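PDB 4TXG: chitinase from Chromobacterium violaceum, which probably hydrolyses the glycosidic bonds of chitin as a family 18 glycoside hydrolase and is likely to bind chitin through a carbohydrate-binding module. Local coordinates for residues 152-157 and 594-599; 381-386 and 446-451; 392-397 and 457-462; 411-416 and 586-591. All blocks are in the same frame, centred on the assembly; numbering follows the deposited sequence.

Contact 1. Residues 152-157 and 594-599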
# COMPACT_ATOMS: atom_id res chain seq x y z
N SER A 152 -5.08 8.42 19.24
CA SER A 152 -4.14 7.40 18.80
C SER A 152 -2.79 8.00 18.38
O SER A 152 -2.73 9.07 17.80
CB SER A 152 -4.73 6.60 17.63
OG SER A 152 -3.83 5.54 17.29
N ARG A 153 -1.72 7.28 18.71
CA ARG A 153 -0.36 7.59 18.28
C ARG A 153 -0.09 7.17 16.83
O ARG A 153 0.83 7.67 16.18
CB ARG A 153 0.63 6.90 19.22
CG ARG A 153 2.12 7.02 18.88
CD ARG A 153 2.99 6.44 20.01
NE ARG A 153 2.68 5.04 20.32
CZ ARG A 153 1.90 4.63 21.32
NH1 ARG A 153 1.33 5.52 22.12
NH2 ARG A 153 1.69 3.33 21.51
N ARG A 154 -0.89 6.23 16.33
CA ARG A 154 -0.70 5.65 15.00
C ARG A 154 -1.97 5.73 14.18
O ARG A 154 -3.06 5.64 14.73
CB ARG A 154 -0.28 4.18 15.10
CG ARG A 154 0.92 3.92 15.98
CD ARG A 154 2.23 4.36 15.34
NE ARG A 154 3.29 4.34 16.34
CZ ARG A 154 4.32 5.18 16.37
NH1 ARG A 154 4.46 6.09 15.41
NH2 ARG A 154 5.19 5.10 17.36
N ARG A 155 -1.83 5.84 12.86
CA ARG A 155 -3.01 5.69 12.02
C ARG A 155 -3.53 4.26 12.17
O ARG A 155 -2.75 3.32 12.31
CB ARG A 155 -2.69 5.98 10.56
CG ARG A 155 -2.20 7.40 10.32
CD ARG A 155 -2.21 7.74 8.84
NE ARG A 155 -1.57 9.02 8.61
CZ ARG A 155 -0.26 9.16 8.43
NH1 ARG A 155 0.52 8.08 8.45
NH2 ARG A 155 0.27 10.37 8.24
N ILE A 156 -4.85 4.14 12.15
CA ILE A 156 -5.53 2.86 12.16
C ILE A 156 -6.57 2.97 11.07
O ILE A 156 -7.62 3.61 11.24
CB ILE A 156 -6.17 2.54 13.53
CG1 ILE A 156 -5.09 2.50 14.62
CG2 ILE A 156 -6.94 1.21 13.47
CD1 ILE A 156 -5.66 2.37 16.04
N ILE A 157 -6.24 2.41 9.92
CA ILE A 157 -7.00 2.65 8.69
C ILE A 157 -7.74 1.40 8.27
O ILE A 157 -7.12 0.40 7.93
CB ILE A 157 -6.07 3.09 7.56
CG1 ILE A 157 -5.26 4.32 7.98
CG2 ILE A 157 -6.84 3.37 6.28
CD1 ILE A 157 -3.84 4.32 7.42
N ALA A 594 8.00 0.45 17.61
CA ALA A 594 9.45 0.54 17.76
C ALA A 594 10.11 1.27 16.59
O ALA A 594 11.11 1.97 16.78
CB ALA A 594 10.05 -0.86 17.93
N ASN A 595 9.55 1.13 15.40
CA ASN A 595 10.05 1.84 14.22
C ASN A 595 9.37 3.19 13.98
O ASN A 595 9.67 3.86 12.99
CB ASN A 595 9.88 0.97 12.98
CG ASN A 595 10.93 -0.11 12.88
OD1 ASN A 595 12.08 0.18 12.54
ND2 ASN A 595 10.56 -1.36 13.18
N ASN A 596 8.47 3.56 14.88
CA ASN A 596 7.65 4.77 14.75
C ASN A 596 7.05 4.92 13.35
O ASN A 596 7.05 6.00 12.76
CB ASN A 596 8.48 6.00 15.11
CG ASN A 596 8.80 6.05 16.60
OD1 ASN A 596 7.90 6.07 17.44
ND2 ASN A 596 10.09 6.06 16.93
N VAL A 597 6.51 3.81 12.86
CA VAL A 597 5.83 3.80 11.57
C VAL A 597 4.53 4.60 11.68
O VAL A 597 3.96 4.73 12.75
CB VAL A 597 5.55 2.35 11.11
CG1 VAL A 597 5.00 2.31 9.69
CG2 VAL A 597 6.83 1.53 11.19
N GLY A 598 4.09 5.17 10.56
CA GLY A 598 2.91 6.02 10.57
C GLY A 598 1.69 5.35 11.16
O GLY A 598 0.90 5.97 11.90
N GLY A 599 1.52 4.07 10.85
CA GLY A 599 0.35 3.36 11.33
C GLY A 599 0.11 2.05 10.60
O GLY A 599 1.00 1.51 9.94
O HOH W 1 1.83 7.94 13.42
O HOH W 2 5.77 8.51 16.19

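Contact 2. Residues 381-386 and 446-451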
# COMPACT_ATOMS: atom_id res chain seq x y z
N GLU A 381 10.36 2.09 -11.30
CA GLU A 381 11.47 3.05 -11.25
C GLU A 381 11.88 3.31 -9.80
O GLU A 381 12.27 2.38 -9.11
CB GLU A 381 11.10 4.33 -12.02
CG GLU A 381 10.81 3.97 -13.50
CD GLU A 381 10.67 5.16 -14.44
OE1 GLU A 381 10.87 6.31 -13.99
OE2 GLU A 381 10.37 4.93 -15.64
N THR A 382 11.77 4.55 -9.32
CA THR A 382 12.03 4.85 -7.91
C THR A 382 10.79 5.36 -7.17
O THR A 382 10.89 6.01 -6.13
CB THR A 382 13.15 5.90 -7.75
OG1 THR A 382 12.75 7.15 -8.34
CG2 THR A 382 14.44 5.43 -8.41
N PHE A 383 9.61 5.04 -7.70
CA PHE A 383 8.35 5.54 -7.15
C PHE A 383 8.41 7.05 -6.92
O PHE A 383 8.13 7.54 -5.82
CB PHE A 383 7.99 4.80 -5.85
CG PHE A 383 6.51 4.59 -5.69
CD1 PHE A 383 5.62 5.64 -5.86
CD2 PHE A 383 6.00 3.33 -5.42
CE1 PHE A 383 4.26 5.45 -5.74
CE2 PHE A 383 4.63 3.14 -5.29
CZ PHE A 383 3.77 4.20 -5.46
N GLN A 384 8.78 7.77 -7.97
CA GLN A 384 8.90 9.22 -7.92
C GLN A 384 7.62 9.90 -7.41
O GLN A 384 7.67 10.97 -6.82
CB GLN A 384 9.26 9.76 -9.31
CG GLN A 384 10.66 9.34 -9.80
CD GLN A 384 10.64 8.09 -10.65
OE1 GLN A 384 10.05 7.07 -10.28
NE2 GLN A 384 11.31 8.15 -11.82
N GLY A 385 6.48 9.25 -7.63
CA GLY A 385 5.19 9.79 -7.23
C GLY A 385 4.94 9.90 -5.73
O GLY A 385 3.98 10.54 -5.31
N LEU A 386 5.79 9.28 -4.91
CA LEU A 386 5.61 9.32 -3.46
C LEU A 386 5.52 10.74 -2.89
O LEU A 386 4.82 10.97 -1.90
CB LEU A 386 6.74 8.56 -2.75
CG LEU A 386 6.74 7.04 -2.95
CD1 LEU A 386 7.95 6.43 -2.25
CD2 LEU A 386 5.46 6.43 -2.40
N HIS A 446 10.83 -0.81 4.46
CA HIS A 446 12.13 -0.21 4.25
C HIS A 446 12.30 0.28 2.81
O HIS A 446 13.00 1.28 2.58
CB HIS A 446 13.23 -1.20 4.64
CG HIS A 446 13.46 -1.23 6.12
ND1 HIS A 446 13.96 -0.14 6.79
CD2 HIS A 446 13.20 -2.17 7.05
CE1 HIS A 446 14.02 -0.42 8.09
NE2 HIS A 446 13.58 -1.65 8.26
N TYR A 447 11.63 -0.38 1.87
CA TYR A 447 11.60 0.14 0.50
C TYR A 447 11.01 1.56 0.49
O TYR A 447 11.58 2.49 -0.08
CB TYR A 447 10.80 -0.78 -0.44
CG TYR A 447 10.50 -0.13 -1.77
CD1 TYR A 447 9.38 0.69 -1.93
CD2 TYR A 447 11.35 -0.28 -2.87
CE1 TYR A 447 9.12 1.32 -3.13
CE2 TYR A 447 11.09 0.35 -4.07
CZ TYR A 447 9.97 1.15 -4.19
OH TYR A 447 9.68 1.79 -5.40
N TYR A 448 9.85 1.72 1.12
CA TYR A 448 9.14 3.00 1.03
C TYR A 448 9.84 4.13 1.79
O TYR A 448 9.65 5.30 1.47
CB TYR A 448 7.67 2.84 1.48
CG TYR A 448 6.89 2.18 0.36
CD1 TYR A 448 6.51 2.91 -0.76
CD2 TYR A 448 6.60 0.81 0.38
CE1 TYR A 448 5.84 2.31 -1.82
CE2 TYR A 448 5.93 0.21 -0.68
CZ TYR A 448 5.55 0.97 -1.78
OH TYR A 448 4.89 0.39 -2.85
N ARG A 449 10.69 3.79 2.76
CA ARG A 449 11.45 4.82 3.46
C ARG A 449 12.49 5.49 2.57
O ARG A 449 13.06 6.52 2.95
CB ARG A 449 12.13 4.24 4.70
CG ARG A 449 11.15 3.92 5.82
CD ARG A 449 10.60 5.22 6.43
NE ARG A 449 11.62 5.82 7.28
CZ ARG A 449 12.42 6.79 6.90
NH1 ARG A 449 12.30 7.31 5.69
NH2 ARG A 449 13.34 7.25 7.73
N GLY A 450 12.77 4.90 1.42
CA GLY A 450 13.69 5.52 0.49
C GLY A 450 13.19 6.89 0.07
O GLY A 450 13.98 7.81 -0.12
N GLY A 451 11.87 7.03 -0.05
CA GLY A 451 11.29 8.27 -0.56
C GLY A 451 10.26 8.91 0.36
O GLY A 451 9.64 9.91 -0.02
O HOH W 3 11.09 0.67 -7.43

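Contact 3. Residues 392-397 and 457-462. With CS (cesium ion), chain D.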
# COMPACT_ATOMS: atom_id res chain seq x y z
N VAL A 392 1.10 6.58 2.31
CA VAL A 392 0.80 5.37 1.56
C VAL A 392 0.28 4.29 2.49
O VAL A 392 0.62 4.27 3.66
CB VAL A 392 2.03 4.82 0.79
CG1 VAL A 392 2.46 5.82 -0.28
CG2 VAL A 392 3.19 4.50 1.73
N ASN A 393 -0.57 3.42 1.95
CA ASN A 393 -1.03 2.22 2.63
C ASN A 393 -0.40 1.05 1.92
O ASN A 393 -0.80 0.71 0.80
CB ASN A 393 -2.55 2.13 2.59
CG ASN A 393 -3.22 3.30 3.29
OD1 ASN A 393 -2.81 3.67 4.39
ND2 ASN A 393 -4.20 3.90 2.64
N VAL A 394 0.60 0.44 2.55
CA VAL A 394 1.38 -0.58 1.86
C VAL A 394 0.63 -1.91 1.94
O VAL A 394 0.27 -2.36 3.03
CB VAL A 394 2.79 -0.74 2.47
CG1 VAL A 394 3.54 -1.86 1.73
CG2 VAL A 394 3.55 0.59 2.41
N MET A 395 0.39 -2.54 0.79
CA MET A 395 -0.38 -3.78 0.74
C MET A 395 0.54 -4.96 1.03
O MET A 395 0.84 -5.79 0.16
CB MET A 395 -1.10 -3.91 -0.60
CG MET A 395 -2.22 -2.88 -0.74
SD MET A 395 -3.13 -2.96 -2.31
CE MET A 395 -1.80 -2.61 -3.44
N SER A 396 1.00 -4.99 2.28
CA SER A 396 1.87 -6.04 2.79
C SER A 396 1.04 -7.25 3.21
O SER A 396 1.08 -7.70 4.36
CB SER A 396 2.71 -5.51 3.96
OG SER A 396 1.96 -4.63 4.78
N TYR A 397 0.28 -7.75 2.25
CA TYR A 397 -0.47 -8.98 2.40
C TYR A 397 -0.65 -9.52 0.99
O TYR A 397 -0.21 -8.88 0.03
CB TYR A 397 -1.82 -8.75 3.11
CG TYR A 397 -2.62 -7.53 2.65
CD1 TYR A 397 -3.12 -7.43 1.36
CD2 TYR A 397 -2.88 -6.49 3.53
CE1 TYR A 397 -3.85 -6.31 0.95
CE2 TYR A 397 -3.62 -5.37 3.13
CZ TYR A 397 -4.10 -5.30 1.84
OH TYR A 397 -4.83 -4.20 1.45
N VAL A 457 4.15 6.52 6.12
CA VAL A 457 3.99 5.12 5.71
C VAL A 457 3.09 4.36 6.69
O VAL A 457 3.29 4.45 7.90
CB VAL A 457 5.35 4.38 5.64
CG1 VAL A 457 5.16 2.94 5.18
CG2 VAL A 457 6.32 5.12 4.70
N ASN A 458 2.11 3.63 6.17
CA ASN A 458 1.31 2.72 7.00
C ASN A 458 1.37 1.32 6.41
O ASN A 458 1.28 1.16 5.20
CB ASN A 458 -0.14 3.20 7.09
CG ASN A 458 -0.23 4.68 7.39
OD1 ASN A 458 -0.08 5.11 8.53
ND2 ASN A 458 -0.43 5.48 6.36
N MET A 459 1.52 0.31 7.26
CA MET A 459 1.67 -1.05 6.77
C MET A 459 0.36 -1.82 6.87
O MET A 459 -0.33 -1.75 7.89
CB MET A 459 2.78 -1.77 7.54
CG MET A 459 4.13 -1.06 7.46
SD MET A 459 4.66 -0.65 5.79
CE MET A 459 4.80 -2.28 5.05
N GLY A 460 0.03 -2.56 5.81
CA GLY A 460 -1.23 -3.31 5.78
C GLY A 460 -1.15 -4.68 6.42
O GLY A 460 -0.13 -5.36 6.34
N VAL A 461 -2.25 -5.10 7.05
CA VAL A 461 -2.40 -6.46 7.54
C VAL A 461 -3.76 -7.00 7.08
O VAL A 461 -4.70 -6.21 6.86
CB VAL A 461 -2.33 -6.54 9.08
CG1 VAL A 461 -0.98 -6.06 9.59
CG2 VAL A 461 -3.48 -5.75 9.72
N PRO A 462 -3.87 -8.32 6.91
CA PRO A 462 -5.13 -8.91 6.44
C PRO A 462 -6.04 -9.36 7.57
O PRO A 462 -5.54 -9.90 8.56
CB PRO A 462 -4.65 -10.12 5.64
CG PRO A 462 -3.45 -10.59 6.42
CD PRO A 462 -2.78 -9.32 6.93
CS CS D . -4.65 -5.91 -3.59
O HOH W 4 -6.41 -4.74 -0.87
O HOH W 5 -7.25 -8.07 -4.01
O HOH W 6 -3.43 -7.47 -5.99
O HOH W 7 -6.92 -3.62 -2.86
O HOH W 8 -3.84 -8.27 -2.55

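Contact 4. Residues 411-416 and 586-591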
# COMPACT_ATOMS: atom_id res chain seq x y z
N ALA A 411 1.20 -12.74 4.91
CA ALA A 411 1.69 -11.43 5.30
C ALA A 411 2.85 -11.53 6.30
O ALA A 411 2.80 -10.91 7.36
CB ALA A 411 0.55 -10.61 5.90
N ALA A 412 3.87 -12.32 5.98
CA ALA A 412 5.01 -12.44 6.88
C ALA A 412 5.58 -11.07 7.27
O ALA A 412 5.74 -10.20 6.42
CB ALA A 412 6.11 -13.30 6.24
N LEU A 413 5.89 -10.89 8.55
CA LEU A 413 6.57 -9.66 8.98
C LEU A 413 8.02 -9.63 8.49
O LEU A 413 8.51 -8.61 8.01
CB LEU A 413 6.55 -9.52 10.50
CG LEU A 413 7.28 -8.32 11.09
CD1 LEU A 413 6.72 -7.02 10.53
CD2 LEU A 413 7.19 -8.33 12.61
N TYR A 414 8.70 -10.76 8.65
CA TYR A 414 10.13 -10.89 8.34
C TYR A 414 10.43 -12.01 7.35
O TYR A 414 9.64 -12.93 7.17
CB TYR A 414 10.93 -11.21 9.60
CG TYR A 414 10.98 -10.16 10.68
CD1 TYR A 414 11.18 -8.82 10.38
CD2 TYR A 414 10.91 -10.54 12.02
CE1 TYR A 414 11.27 -7.88 11.39
CE2 TYR A 414 10.98 -9.61 13.03
CZ TYR A 414 11.17 -8.28 12.71
OH TYR A 414 11.26 -7.36 13.73
N ASP A 415 11.61 -11.95 6.76
CA ASP A 415 12.20 -13.08 6.06
C ASP A 415 12.75 -14.09 7.09
O ASP A 415 13.26 -13.67 8.14
CB ASP A 415 13.32 -12.60 5.14
CG ASP A 415 13.88 -13.71 4.28
OD1 ASP A 415 13.24 -14.05 3.26
OD2 ASP A 415 14.95 -14.25 4.64
N ASP A 416 12.65 -15.39 6.80
CA ASP A 416 13.22 -16.44 7.68
C ASP A 416 14.28 -17.25 6.94
O ASP A 416 14.77 -18.27 7.45
CB ASP A 416 12.12 -17.37 8.24
CG ASP A 416 11.50 -18.31 7.18
OD1 ASP A 416 11.72 -18.13 5.97
OD2 ASP A 416 10.75 -19.24 7.58
N ALA A 586 -0.15 -8.46 17.64
CA ALA A 586 0.63 -7.87 18.74
C ALA A 586 2.09 -7.74 18.36
O ALA A 586 2.75 -6.74 18.68
CB ALA A 586 0.48 -8.69 20.01
N GLN A 587 2.61 -8.76 17.68
CA GLN A 587 4.00 -8.75 17.23
C GLN A 587 4.22 -7.64 16.18
O GLN A 587 5.20 -6.90 16.25
CB GLN A 587 4.39 -10.14 16.68
CG GLN A 587 5.86 -10.25 16.27
CD GLN A 587 6.38 -11.68 16.16
OE1 GLN A 587 5.65 -12.65 16.33
NE2 GLN A 587 7.68 -11.80 15.86
N LYS A 588 3.30 -7.49 15.23
CA LYS A 588 3.42 -6.43 14.22
C LYS A 588 3.24 -5.05 14.84
O LYS A 588 3.92 -4.09 14.45
CB LYS A 588 2.41 -6.65 13.10
CG LYS A 588 2.78 -7.84 12.22
CD LYS A 588 1.76 -8.06 11.11
CE LYS A 588 2.12 -9.29 10.28
NZ LYS A 588 1.19 -9.47 9.11
N ALA A 589 2.35 -4.96 15.82
CA ALA A 589 2.10 -3.70 16.50
C ALA A 589 3.34 -3.24 17.26
O ALA A 589 3.64 -2.04 17.31
CB ALA A 589 0.91 -3.82 17.44
N ALA A 590 4.06 -4.18 17.87
CA ALA A 590 5.29 -3.82 18.56
C ALA A 590 6.30 -3.25 17.58
O ALA A 590 6.99 -2.27 17.87
CB ALA A 590 5.88 -5.03 19.29
N TRP A 591 6.37 -3.88 16.41
CA TRP A 591 7.28 -3.47 15.34
C TRP A 591 6.93 -2.07 14.80
O TRP A 591 7.82 -1.27 14.52
CB TRP A 591 7.25 -4.53 14.23
CG TRP A 591 8.05 -4.21 12.99
CD1 TRP A 591 9.34 -4.56 12.73
CD2 TRP A 591 7.58 -3.49 11.84
NE1 TRP A 591 9.71 -4.10 11.48
CE2 TRP A 591 8.65 -3.43 10.92
CE3 TRP A 591 6.36 -2.90 11.51
CZ2 TRP A 591 8.53 -2.79 9.69
CZ3 TRP A 591 6.24 -2.26 10.28
CH2 TRP A 591 7.32 -2.21 9.39

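Contact 1. Residues 152-157 and 594-599
Arg154 sets CG beside its own backbone N (chi1 -53°) and bends again at chi2 (-74°), which carries its guanidinium along residues 596-598 to the amide oxygen of Asn596. The contact lies at the closure of the TIM barrel of this family 18 domain, where strand 155-161, the first of the barrel, runs parallel to strand 599-603, the last. Asn596 occupies the left-handed position of the Schellman motif that ends helix 582-594, a place asparagine tolerates well. Its OD1 accepts from Arg154 NH2 at 2.9 Å, with the donor tilted slightly from the carbonyl plane, while Arg154 NH1 makes a weak bond to Val597 O and also donates to a water. Asp593 pairs with NE of the same arginine and probably balances its buried charge. Gly599 adopts backbone angles that a side chain would hardly allow, and its CA comes within 3.3 Å of Arg155 O. Arg155 turns its guanidinium to Glu146, its salt-bridge partner, and to Ser455 O. One water donates to both Arg153 O and Gly598 O. That same Gly598 O receives Arg155 N on a lone pair, in the carbonyl plane, at 2.9 Å.

Contact 2. Residues 381-386 and 446-451
Phe383 and Leu386 close on Tyr448 in the tight half of this contact, a hydrophobic cluster on the outer side of the TIM barrel. Here the loop that leads into strand 391-395 packs on the C-terminal end of helix 441-448. The Tyr448 ring turns an edge toward the face of Phe383 in an offset edge-to-face pair, with centroids 5.7 Å apart and planes at 65°. Phe383 CD2 and Tyr448 CE1 approach to 3.7 Å. Leu386 serves both rings: its CD2 lies over the rim of one Phe383 face and also meets the edge of Tyr448, 4.0 Å from CD1. A branched aliphatic side chain suits the angle between two such rings. The hydroxyl of Tyr448 passes beyond the cluster to Pro371 O, so the phenol pairs its buried polar end while its carbons join the apolar packing.

Toward Tyr447 the packing is looser, and a single water bridges the tyrosine and the loop. CG of Tyr447 lies anti to the backbone N (chi1 168°), which sends this ring across to the loop; its OH reaches the edge of Phe383, 3.5 Å from CB. The water lies 2.7 Å from Tyr447 OH and close to Glu381 O. Gln384 braces the loop by giving NE2 to Glu381 OE1. At the end of residues 446-451, Gly451 leaves room for the leucine, with its CA 4.2 Å from Leu386 CD1.

Contact 3. Residues 392-397 and 457-462
Strands 392-395 and 457-462 run parallel, with short axes 4.6 Å apart at their closest and 34° between their directions, as neighbouring strands of a twisted TIM barrel. Val392, Asn393 and Val394 pair in turn with Val457, Asn458 and Met459. Asn458 N gives to Val392 O, Val394 N to Asn458 O in an almost straight bond of 2.8 Å, and Gly460 N to Val394 O. Residues 392-397 then make inverse gamma turns centred on Met395 and Ser396.

Val394 and Met459 share one face of the sheet, side by side and pointing the same way. Met459 folds back at chi2 and chi3 (-51° and -62°), bringing CE within 3.6 Å of Val394 CG1; the flexible thioether can shape itself to the branched valine beneath helix 441-448. On the face toward the barrel interior, Asn458 ND2 reaches Val392 O at 3.1 Å from above the carbonyl plane, so that oxygen is gripped by two donors. Asn458 OD1 accepts from Arg155, leaving both ends of this buried amide engaged. Ser396, small enough to lie against the neighbouring strand, gives OG to Gly460 O on a lone pair at 2.7 Å. Gly460, lacking a side chain, lets the Tyr397 ring come close, while Tyr397 CB packs on the ring of Pro462. Nearby, Met395 SD lies 3.6 Å from a cesium ion that Glu314 and several waters also bind.

Contact 4. Residues 411-416 and 586-591
Trp591 offers one indole face to Leu413 and an edge to Tyr414. Leu413 CD1 stands 3.9 Å from the centroid of the five-membered ring, only 11° off its normal, a CH-pi contact; the other methyl, CD2, extends toward Trp591 CB and Gln587. At the indole edge, near its plane, Tyr414 OH lies 3.5 Å from Trp591 CD1. The tyrosine ring is inclined at 78° to the indole, and over the centre of one of its own faces sits Leu413 CG. The leucine is therefore wedged between two aromatic rings, a place for a compact branched side chain.

With chi1 at 175°, Trp591 swings its indole off the helix toward the loop. NE1 is then bonded to Asp442 OD1, fixing how the ring is turned, and Tyr445 meets the indole edge-to-face. One turn earlier, Lys588 stretches out fully beyond CG and brings NZ to Ala411 O, 2.8 Å away and in the carbonyl plane. Its salt bridge to Glu580 probably compensates the buried ammonium charge, and a long flexible chain suits a residue that must serve both partners. The small Ala411 lets the ammonium group approach, with CB 3.5 Å from Lys588 NZ.

Within the family 18 TIM barrel, the contact joins helix 582-594 to the long loop that follows strand 391-395. Trp591 also packs on Met459 and Lys588 on Val461, both of strand 457-462, while Leu413 and Tyr414 touch the start of helix 441-448 at Thr441 and Asp442.

In the fold
All four contacts belong to the family 18 barrel. Contact 3 lies nearest the centre of the chain, and the centres of contacts 1, 2 and 4 are about 11, 14 and 12 Å from it. Contacts 1 and 3 share the barrel sheet: strand 599-603 runs between strands 155-161 and 457-462, and Gly599 and Asn458 touch. Contact 2 meets contact 3 through Tyr448 on Val394; contact 4 does so through Ala411 on Pro462. Contacts 2 and 4 are about 21 Å apart between centres and do not touch. Contact 1, whose segments lie far apart in the sequence, closes the barrel round the other three, whose segments alternate along the chain.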